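Local structure of toll-receptor-related 2 (Hydra vulgaris, 4W8H) at residues N8-P13 and P67-N72; F25-A30 and R120-D125; I87-Y92 and N102-L107. The protein is a membrane receptor whose cytoplasmic TIR domain, described here, probably passes on Toll-like signals through contacts with other TIR domains. All coordinates share one frame; numbering follows the deposited sequence.

Interaction 1 (N8-P13 and P67-N72); sequences NICYAP and PDFFKN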
loop_
_atom_site.group_PDB
_atom_site.type_symbol
_atom_site.label_atom_id
_atom_site.label_comp_id
_atom_site.label_asym_id
_atom_site.label_seq_id
_atom_site.Cartn_x
_atom_site.Cartn_y
_atom_site.Cartn_z
ATOM N N ASN A 8 -2.916 5.406 1.092
ATOM C CA ASN A 8 -3.425 4.881 -0.133
ATOM C C ASN A 8 -2.955 3.426 -0.270
ATOM O O ASN A 8 -1.884 3.087 0.176
ATOM C CB ASN A 8 -2.814 5.736 -1.243
ATOM C CG ASN A 8 -2.966 5.165 -2.558
ATOM O OD1 ASN A 8 -4.040 4.692 -2.902
ATOM N ND2 ASN A 8 -1.895 5.193 -3.352
ATOM N N ILE A 9 -3.781 2.575 -0.861
ATOM C CA ILE A 9 -3.404 1.158 -0.964
ATOM C C ILE A 9 -3.175 0.837 -2.401
ATOM O O ILE A 9 -4.080 0.922 -3.221
ATOM C CB ILE A 9 -4.512 0.234 -0.458
ATOM C CG1 ILE A 9 -5.123 0.752 0.850
ATOM C CG2 ILE A 9 -3.972 -1.230 -0.340
ATOM C CD1 ILE A 9 -4.229 0.715 2.008
ATOM N N CYS A 10 -1.966 0.436 -2.691
ATOM C CA CYS A 10 -1.591 0.034 -4.039
ATOM C C CYS A 10 -1.414 -1.500 -4.090
ATOM O O CYS A 10 -0.598 -2.051 -3.341
ATOM C CB CYS A 10 -0.277 0.710 -4.426
ATOM S SG CYS A 10 0.259 0.284 -6.066
ATOM N N TYR A 11 -2.199 -2.182 -4.921
ATOM C CA TYR A 11 -2.291 -3.652 -4.888
ATOM C C TYR A 11 -2.801 -4.154 -6.226
ATOM O O TYR A 11 -3.477 -3.431 -6.958
ATOM C CB TYR A 11 -3.231 -4.110 -3.757
ATOM C CG TYR A 11 -4.691 -3.825 -4.025
ATOM C CD1 TYR A 11 -5.205 -2.525 -3.899
ATOM C CD2 TYR A 11 -5.545 -4.807 -4.481
ATOM C CE1 TYR A 11 -6.499 -2.250 -4.205
ATOM C CE2 TYR A 11 -6.857 -4.556 -4.755
ATOM C CZ TYR A 11 -7.339 -3.244 -4.646
ATOM O OH TYR A 11 -8.658 -2.971 -4.968
ATOM N N ALA A 12 -2.476 -5.391 -6.531
ATOM C CA ALA A 12 -2.969 -6.064 -7.724
ATOM C C ALA A 12 -4.364 -6.638 -7.496
ATOM O O ALA A 12 -4.673 -7.142 -6.417
ATOM C CB ALA A 12 -2.023 -7.181 -8.122
ATOM N N PRO A 13 -5.202 -6.651 -8.538
ATOM C CA PRO A 13 -6.558 -7.179 -8.380
ATOM C C PRO A 13 -6.580 -8.621 -7.889
ATOM O O PRO A 13 -7.502 -9.014 -7.163
ATOM C CB PRO A 13 -7.127 -7.098 -9.791
ATOM C CG PRO A 13 -6.399 -5.988 -10.431
ATOM C CD PRO A 13 -5.019 -5.985 -9.840
ATOM N N PRO A 67 3.617 -11.731 -6.260
ATOM C CA PRO A 67 4.000 -11.937 -7.656
ATOM C C PRO A 67 3.128 -11.169 -8.618
ATOM O O PRO A 67 3.601 -10.678 -9.652
ATOM C CB PRO A 67 3.841 -13.452 -7.848
ATOM C CG PRO A 67 3.998 -14.038 -6.455
ATOM C CD PRO A 67 3.410 -13.006 -5.531
ATOM N N ASP A 68 1.840 -11.037 -8.290
ATOM C CA ASP A 68 0.928 -10.330 -9.193
ATOM C C ASP A 68 1.103 -8.811 -9.158
ATOM O O ASP A 68 0.919 -8.123 -10.168
ATOM C CB ASP A 68 -0.497 -10.723 -8.892
ATOM C CG ASP A 68 -0.746 -12.183 -9.226
ATOM O OD1 ASP A 68 -0.540 -12.561 -10.407
ATOM O OD2 ASP A 68 -1.124 -12.953 -8.313
ATOM N N PHE A 69 1.510 -8.273 -8.010
ATOM C CA PHE A 69 1.829 -6.843 -7.922
ATOM C C PHE A 69 2.867 -6.458 -8.976
ATOM O O PHE A 69 2.730 -5.446 -9.646
ATOM C CB PHE A 69 2.390 -6.513 -6.551
ATOM C CG PHE A 69 2.667 -5.066 -6.366
ATOM C CD1 PHE A 69 3.891 -4.532 -6.718
ATOM C CD2 PHE A 69 1.715 -4.237 -5.836
ATOM C CE1 PHE A 69 4.141 -3.182 -6.584
ATOM C CE2 PHE A 69 1.966 -2.860 -5.703
ATOM C CZ PHE A 69 3.172 -2.346 -6.097
ATOM N N PHE A 70 3.926 -7.262 -9.081
ATOM C CA PHE A 70 5.078 -6.941 -9.935
ATOM C C PHE A 70 4.869 -7.286 -11.395
ATOM O O PHE A 70 5.780 -7.094 -12.217
ATOM C CB PHE A 70 6.354 -7.563 -9.345
ATOM C CG PHE A 70 6.760 -6.921 -8.052
ATOM C CD1 PHE A 70 7.120 -5.570 -8.010
ATOM C CD2 PHE A 70 6.751 -7.641 -6.880
ATOM C CE1 PHE A 70 7.438 -4.944 -6.800
ATOM C CE2 PHE A 70 7.087 -7.045 -5.700
ATOM C CZ PHE A 70 7.429 -5.675 -5.651
ATOM N N LYS A 71 3.679 -7.763 -11.738
ATOM C CA LYS A 71 3.278 -7.949 -13.138
ATOM C C LYS A 71 2.188 -6.947 -13.540
ATOM O O LYS A 71 1.685 -6.989 -14.662
ATOM C CB LYS A 71 2.732 -9.362 -13.337
ATOM C CG LYS A 71 3.742 -10.464 -13.163
ATOM C CD LYS A 71 3.051 -11.818 -13.200
ATOM C CE LYS A 71 4.004 -12.923 -12.895
ATOM N NZ LYS A 71 3.286 -14.217 -12.927
ATOM N N ASN A 72 1.796 -6.052 -12.661
ATOM C CA ASN A 72 0.663 -5.176 -12.890
ATOM C C ASN A 72 1.121 -3.759 -13.269
ATOM O O ASN A 72 1.885 -3.122 -12.549
ATOM C CB ASN A 72 -0.215 -5.158 -11.630
ATOM C CG ASN A 72 -1.453 -4.317 -11.793
ATOM O OD1 ASN A 72 -1.381 -3.089 -11.797
ATOM N ND2 ASN A 72 -2.596 -4.963 -12.004
HETATM O O HOH W 1 -3.446 -1.824 -9.456
#

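Interaction 2 (F25-A30 and R120-D125); sequences FKLERA and RNLFRD. Unlike the reference sequence in segment 25-30: Lys26 (reference Glu), Leu27 (reference Val).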
loop_
_atom_site.group_PDB
_atom_site.type_symbol
_atom_site.label_atom_id
_atom_site.label_comp_id
_atom_site.label_asym_id
_atom_site.label_seq_id
_atom_site.Cartn_x
_atom_site.Cartn_y
_atom_site.Cartn_z
ATOM N N PHE A 25 -10.352 -3.323 5.768
ATOM C CA PHE A 25 -11.275 -3.527 6.874
ATOM C C PHE A 25 -10.636 -3.162 8.199
ATOM O O PHE A 25 -11.233 -2.411 8.974
ATOM C CB PHE A 25 -11.706 -4.989 6.865
ATOM C CG PHE A 25 -12.738 -5.361 7.900
ATOM C CD1 PHE A 25 -14.025 -4.892 7.791
ATOM C CD2 PHE A 25 -12.437 -6.243 8.904
ATOM C CE1 PHE A 25 -15.001 -5.282 8.711
ATOM C CE2 PHE A 25 -13.411 -6.628 9.832
ATOM C CZ PHE A 25 -14.669 -6.139 9.721
ATOM N N LYS A 26 -9.448 -3.670 8.468
ATOM C CA LYS A 26 -8.793 -3.392 9.742
ATOM C C LYS A 26 -8.332 -1.954 9.863
ATOM O O LYS A 26 -8.425 -1.353 10.951
ATOM C CB LYS A 26 -7.662 -4.359 9.959
ATOM C CG LYS A 26 -8.193 -5.716 10.422
ATOM C CD LYS A 26 -7.115 -6.621 10.899
ATOM C CE LYS A 26 -6.348 -6.103 12.114
ATOM N NZ LYS A 26 -7.160 -5.669 13.272
ATOM N N LEU A 27 -7.812 -1.391 8.769
ATOM C CA LEU A 27 -7.384 -0.002 8.814
ATOM C C LEU A 27 -8.541 0.910 9.163
ATOM O O LEU A 27 -8.428 1.767 10.045
ATOM C CB LEU A 27 -6.769 0.397 7.467
ATOM C CG LEU A 27 -5.382 -0.152 7.138
ATOM C CD1 LEU A 27 -5.109 -0.008 5.633
ATOM C CD2 LEU A 27 -4.284 0.530 7.928
ATOM N N GLU A 28 -9.677 0.718 8.505
ATOM C CA GLU A 28 -10.821 1.595 8.702
ATOM C C GLU A 28 -11.397 1.414 10.105
ATOM O O GLU A 28 -11.805 2.386 10.752
ATOM C CB GLU A 28 -11.836 1.405 7.570
ATOM C CG GLU A 28 -11.281 1.932 6.223
ATOM C CD GLU A 28 -12.299 1.983 5.124
ATOM O OE1 GLU A 28 -13.223 1.149 5.084
ATOM O OE2 GLU A 28 -12.144 2.879 4.277
ATOM N N ARG A 29 -11.390 0.179 10.598
ATOM C CA ARG A 29 -11.871 -0.049 11.991
ATOM C C ARG A 29 -10.994 0.662 13.017
ATOM O O ARG A 29 -11.463 1.065 14.078
ATOM C CB ARG A 29 -11.950 -1.539 12.280
ATOM C CG ARG A 29 -13.169 -2.175 11.629
ATOM C CD ARG A 29 -13.142 -3.678 11.703
ATOM N NE ARG A 29 -13.235 -4.147 13.080
ATOM C CZ ARG A 29 -14.367 -4.469 13.704
ATOM N NH1 ARG A 29 -15.523 -4.386 13.063
ATOM N NH2 ARG A 29 -14.340 -4.889 14.968
ATOM N N ALA A 30 -9.707 0.789 12.682
ATOM C CA ALA A 30 -8.719 1.436 13.547
ATOM C C ALA A 30 -8.742 2.965 13.410
ATOM O O ALA A 30 -7.903 3.640 14.014
ATOM C CB ALA A 30 -7.301 0.893 13.241
ATOM N N ARG A 120 0.288 -4.118 14.790
ATOM C CA ARG A 120 0.890 -3.123 15.669
ATOM C C ARG A 120 1.901 -2.274 14.898
ATOM O O ARG A 120 1.929 -1.057 14.997
ATOM C CB ARG A 120 1.576 -3.823 16.847
ATOM C CG ARG A 120 2.318 -2.913 17.808
ATOM C CD ARG A 120 3.245 -3.761 18.709
ATOM N NE ARG A 120 4.422 -4.283 17.995
ATOM C CZ ARG A 120 5.392 -5.012 18.556
ATOM N NH1 ARG A 120 6.411 -5.424 17.819
ATOM N NH2 ARG A 120 5.366 -5.333 19.848
ATOM N N ASN A 121 2.764 -2.947 14.166
ATOM C CA ASN A 121 3.802 -2.234 13.433
ATOM C C ASN A 121 3.233 -1.363 12.318
ATOM O O ASN A 121 3.654 -0.220 12.128
ATOM C CB ASN A 121 4.812 -3.224 12.836
ATOM C CG ASN A 121 5.669 -3.913 13.893
ATOM O OD1 ASN A 121 5.710 -3.515 15.060
ATOM N ND2 ASN A 121 6.349 -4.964 13.471
ATOM N N LEU A 122 2.275 -1.903 11.584
ATOM C CA LEU A 122 1.655 -1.157 10.506
ATOM C C LEU A 122 0.967 0.098 11.051
ATOM O O LEU A 122 1.179 1.217 10.562
ATOM C CB LEU A 122 0.649 -2.053 9.787
ATOM C CG LEU A 122 -0.120 -1.398 8.648
ATOM C CD1 LEU A 122 0.824 -0.861 7.531
ATOM C CD2 LEU A 122 -1.101 -2.363 8.018
ATOM N N PHE A 123 0.130 -0.080 12.065
ATOM C CA PHE A 123 -0.633 1.049 12.562
ATOM C C PHE A 123 0.304 2.082 13.185
ATOM O O PHE A 123 0.076 3.283 13.075
ATOM C CB PHE A 123 -1.662 0.605 13.600
ATOM C CG PHE A 123 -2.765 -0.266 13.076
ATOM C CD1 PHE A 123 -3.010 -0.455 11.730
ATOM C CD2 PHE A 123 -3.488 -1.000 13.965
ATOM C CE1 PHE A 123 -4.003 -1.292 11.288
ATOM C CE2 PHE A 123 -4.498 -1.840 13.536
ATOM C CZ PHE A 123 -4.751 -1.995 12.193
ATOM N N ARG A 124 1.360 1.654 13.854
ATOM C CA ARG A 124 2.310 2.577 14.468
ATOM C C ARG A 124 2.972 3.459 13.415
ATOM O O ARG A 124 3.170 4.661 13.620
ATOM C CB ARG A 124 3.349 1.774 15.256
ATOM C CG ARG A 124 4.338 2.608 16.025
ATOM C CD ARG A 124 5.459 1.732 16.517
ATOM N NE ARG A 124 5.044 0.800 17.562
ATOM C CZ ARG A 124 5.273 -0.515 17.572
ATOM N NH1 ARG A 124 4.858 -1.199 18.617
ATOM N NH2 ARG A 124 5.920 -1.151 16.592
ATOM N N ASP A 125 3.339 2.857 12.294
ATOM C CA ASP A 125 3.990 3.644 11.269
ATOM C C ASP A 125 3.049 4.673 10.673
ATOM O O ASP A 125 3.430 5.843 10.429
ATOM C CB ASP A 125 4.602 2.821 10.149
ATOM C CG ASP A 125 5.482 3.677 9.256
ATOM O OD1 ASP A 125 6.512 4.165 9.744
ATOM O OD2 ASP A 125 5.131 3.924 8.109
#

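Interaction 3 (I87-Y92 and N102-L107); sequences IIPILY and NHMTYL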
loop_
_atom_site.group_PDB
_atom_site.type_symbol
_atom_site.label_atom_id
_atom_site.label_comp_id
_atom_site.label_asym_id
_atom_site.label_seq_id
_atom_site.Cartn_x
_atom_site.Cartn_y
_atom_site.Cartn_z
ATOM N N ILE A 87 6.460 5.287 1.232
ATOM C CA ILE A 87 5.730 4.038 1.061
ATOM C C ILE A 87 5.909 3.141 2.282
ATOM O O ILE A 87 6.897 3.277 3.024
ATOM C CB ILE A 87 6.113 3.288 -0.219
ATOM C CG1 ILE A 87 7.568 2.844 -0.213
ATOM C CG2 ILE A 87 5.839 4.117 -1.485
ATOM C CD1 ILE A 87 7.891 1.840 -1.349
ATOM N N ILE A 88 4.936 2.254 2.458
ATOM C CA ILE A 88 4.992 1.185 3.454
ATOM C C ILE A 88 4.875 -0.123 2.709
ATOM O O ILE A 88 3.774 -0.495 2.297
ATOM C CB ILE A 88 3.846 1.301 4.477
ATOM C CG1 ILE A 88 3.893 2.632 5.208
ATOM C CG2 ILE A 88 3.940 0.134 5.456
ATOM C CD1 ILE A 88 2.687 2.877 6.052
ATOM N N PRO A 89 5.994 -0.805 2.443
ATOM C CA PRO A 89 5.906 -2.073 1.718
ATOM C C PRO A 89 5.499 -3.204 2.670
ATOM O O PRO A 89 6.032 -3.326 3.790
ATOM C CB PRO A 89 7.334 -2.315 1.250
ATOM C CG PRO A 89 8.180 -1.112 1.677
ATOM C CD PRO A 89 7.388 -0.403 2.704
ATOM N N ILE A 90 4.522 -3.976 2.189
ATOM C CA ILE A 90 4.074 -5.195 2.837
ATOM C C ILE A 90 4.429 -6.366 1.946
ATOM O O ILE A 90 4.048 -6.389 0.761
ATOM C CB ILE A 90 2.560 -5.205 3.055
ATOM C CG1 ILE A 90 2.175 -4.118 4.070
ATOM C CG2 ILE A 90 2.110 -6.606 3.565
ATOM C CD1 ILE A 90 0.684 -3.914 4.194
ATOM N N LEU A 91 5.148 -7.362 2.478
ATOM C CA LEU A 91 5.336 -8.609 1.732
ATOM C C LEU A 91 4.169 -9.502 2.050
ATOM O O LEU A 91 4.126 -10.134 3.114
ATOM C CB LEU A 91 6.670 -9.286 2.035
ATOM C CG LEU A 91 7.007 -10.487 1.139
ATOM C CD1 LEU A 91 7.326 -10.097 -0.278
ATOM C CD2 LEU A 91 8.148 -11.293 1.734
ATOM N N TYR A 92 3.195 -9.517 1.150
ATOM C CA TYR A 92 1.948 -10.253 1.363
ATOM C C TYR A 92 2.118 -11.705 0.921
ATOM O O TYR A 92 1.659 -12.613 1.600
ATOM C CB TYR A 92 0.777 -9.538 0.655
ATOM C CG TYR A 92 -0.472 -10.372 0.579
ATOM C CD1 TYR A 92 -1.032 -10.956 1.707
ATOM C CD2 TYR A 92 -1.052 -10.640 -0.659
ATOM C CE1 TYR A 92 -2.164 -11.787 1.585
ATOM C CE2 TYR A 92 -2.173 -11.449 -0.780
ATOM C CZ TYR A 92 -2.690 -12.052 0.333
ATOM O OH TYR A 92 -3.776 -12.859 0.163
ATOM N N ASN A 102 15.244 -3.909 -2.847
ATOM C CA ASN A 102 15.951 -5.009 -2.166
ATOM C C ASN A 102 16.760 -4.559 -0.956
ATOM O O ASN A 102 17.410 -5.377 -0.290
ATOM C CB ASN A 102 16.820 -5.838 -3.142
ATOM C CG ASN A 102 18.137 -5.135 -3.572
ATOM O OD1 ASN A 102 18.461 -4.015 -3.141
ATOM N ND2 ASN A 102 18.916 -5.830 -4.417
ATOM N N HIS A 103 16.728 -3.266 -0.686
ATOM C CA HIS A 103 17.372 -2.709 0.489
ATOM C C HIS A 103 16.429 -1.786 1.248
ATOM O O HIS A 103 16.858 -0.856 1.902
ATOM C CB HIS A 103 18.708 -2.023 0.137
ATOM C CG HIS A 103 18.629 -1.028 -0.985
ATOM N ND1 HIS A 103 18.604 -1.398 -2.314
ATOM C CD2 HIS A 103 18.634 0.326 -0.977
ATOM C CE1 HIS A 103 18.562 -0.316 -3.074
ATOM N NE2 HIS A 103 18.583 0.744 -2.288
ATOM N N MET A 104 15.130 -2.057 1.131
ATOM C CA MET A 104 14.111 -1.321 1.859
ATOM C C MET A 104 13.393 -2.243 2.846
ATOM O O MET A 104 12.965 -3.352 2.500
ATOM C CB MET A 104 13.100 -0.763 0.871
ATOM C CG MET A 104 12.061 0.088 1.534
ATOM S SD MET A 104 10.924 0.873 0.419
ATOM C CE MET A 104 11.995 1.952 -0.482
ATOM N N THR A 105 13.300 -1.818 4.098
ATOM C CA THR A 105 12.643 -2.608 5.123
ATOM C C THR A 105 11.172 -2.713 4.836
ATOM O O THR A 105 10.518 -1.723 4.512
ATOM C CB THR A 105 12.866 -1.900 6.475
ATOM O OG1 THR A 105 14.271 -1.769 6.723
ATOM C CG2 THR A 105 12.157 -2.658 7.607
ATOM N N TYR A 106 10.618 -3.918 5.001
ATOM C CA TYR A 106 9.219 -4.138 4.759
ATOM C C TYR A 106 8.564 -4.845 5.955
ATOM O O TYR A 106 9.240 -5.430 6.814
ATOM C CB TYR A 106 8.987 -4.955 3.470
ATOM C CG TYR A 106 9.703 -6.274 3.330
ATOM C CD1 TYR A 106 9.277 -7.416 3.976
ATOM C CD2 TYR A 106 10.778 -6.383 2.470
ATOM C CE1 TYR A 106 9.949 -8.612 3.820
ATOM C CE2 TYR A 106 11.442 -7.578 2.272
ATOM C CZ TYR A 106 11.016 -8.698 2.964
ATOM O OH TYR A 106 11.667 -9.900 2.773
ATOM N N LEU A 107 7.241 -4.788 6.003
ATOM C CA LEU A 107 6.449 -5.570 6.944
ATOM C C LEU A 107 6.180 -6.935 6.312
ATOM O O LEU A 107 5.528 -7.017 5.270
ATOM C CB LEU A 107 5.123 -4.876 7.272
ATOM C CG LEU A 107 5.278 -3.495 7.850
ATOM C CD1 LEU A 107 3.919 -2.859 8.016
ATOM C CD2 LEU A 107 6.050 -3.486 9.150
#

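Interaction 1 (N8-P13 and P67-N72)
The ring of Phe69 meets the end of strand 5-10 by its edge: the carbonyl O of Cys10 and CA of Tyr11 both lie near the ring plane, beside CE2 and CD2. Cys10 O comes within 3.6 Å of Phe69 CE2, while Cys10 SG approaches CE2 and CZ obliquely, 4.8 Å from the centroid of the Phe69 ring, as a sulfur-aromatic contact. This is the carboxyl-terminal edge of the parallel sheet in the flavodoxin-like TIR fold, where the loop leaving strand 5-10 meets the loop leading from strand 58-65 to helix 73-82. With chi1 at -177° the Phe69 ring swings away from its own backbone N, and its CD2-CE2 edge reaches Cys10 and Tyr11; Val63, Cys75 and Leu79 also touch it. On the chain beyond, Ala12 turns CB toward the short 3-10 segment 69-71 and rests against its start, 3.7 Å from Phe69 N, with Asp68 CB alongside. Asp68 directs its carboxylate to a salt bridge with Arg93. Asn72 sits at the N-cap of helix 73-82, OD1 accepting from Cys75 N, which fixes the turn of the amide. One water ties the two loops together, donating to Tyr11 O at 3.0 Å and, weakly, to Asn72 OD1. Pro13 and Asn72 approach from opposite directions, bringing Pro13 CD to 3.4 Å from Asn72 ND2.

Interaction 2 (F25-A30 and R120-D125)
Phe123 and Leu27 both hold CG beside the backbone N and anti to the carbonyl carbon (chi1 -66° and -73°), and these rotations send the Phe123 ring and the CD2 methyl of Leu27 toward each other between helices 16-29 and 115-127. In this TIR domain the two helices lie on the same side of the parallel sheet, their local axes 11.6 Å apart and inclined by 52°, a separation bridged largely by the phenylalanine. Ala30 CB sits over one face of the Phe123 ring, offset toward the rim and 4.1 Å from its centroid, a CH-pi contact. Leu27 CD2 reaches the ring obliquely, 3.8 Å from Phe123 CE1, and also packs on Leu122 CD2. Cutting Phe123 back to an alanine would probably leave the Ala30 methyl without its aromatic partner and open a gap beside Leu27. Leu27 differs from the reference sequence, as does Lys26, whose ammonium makes a cation-pi contact with Trp119. Ile32, in a loop, touches both Leu27 and Phe123, while the carbonyl O of Ala30 accepts a hydrogen bond from Arg127. At the far end of the ring, Phe123 CZ lies 3.9 Å from Lys26 O.

Interaction 3 (I87-Y92 and N102-L107)
Ile90 and Leu107 form a parallel bridge, their CA atoms 4.8 Å apart, where strand 87-91 takes on the short strand 107-108 at the edge of the five-stranded parallel sheet of the TIR domain. Leu107 uses both its backbone polar groups: its N donates to Pro89 O at 2.9 Å, and its O accepts from Leu91 N at 2.8 Å, the latter with an N-H...O angle of 155°. Ile90 CA adds a C-H...O contact to the same Leu107 carbonyl. The two touching parts run 62° apart, and before the bridge residues 104-106 pass Pro89 as irregular chain.

Leu107 and Ile90 put their side chains on the face covered by helix 115-127, where Leu107 CD1 meets Ile88 CG2, and the Leu107 side chain also touches Phe118 and Leu122. The other face carries Pro89, Leu91 and Tyr106. Tyr106 CB packs on Pro89 CB, and its CG lies between the backbone N and the carbonyl carbon (chi1 54°), a rotation that sets the ring alongside Leu91. These two side chains point the same way, with Leu91 CB 3.7 Å from Tyr106 CD1 and Leu91 CD2 near the ring's hydroxyl end. Met104 crosses both Pro89 and Ile87 at about a right angle; its chain runs extended out to SD, 3.6 Å from Pro89 CG and equally close to Ile87 CD1, and the bend beyond only turns CE.

All three contacts are built round one parallel sheet, ordered 34-35, 5-10, 58-65, 87-91, 107-108. Interactions 1 and 2 lie on opposite sides of the chain's centre, their centres about 20 Å apart, yet Ile9 of strand 5-10 packs on Leu27 of helix 16-29. Interaction 3, centred about 16 Å from interaction 2, touches it where Leu122 packs on Leu107 and Ile88, and Asn121 on Leu107. Its centre is about 13 Å from that of interaction 1, which closes before it opens; their nearest atoms stay about 6 Å apart. Along the chain, interactions 1 and 2 alternate their segments and interaction 3 nests inside interaction 2, joining early and late parts of the TIR domain.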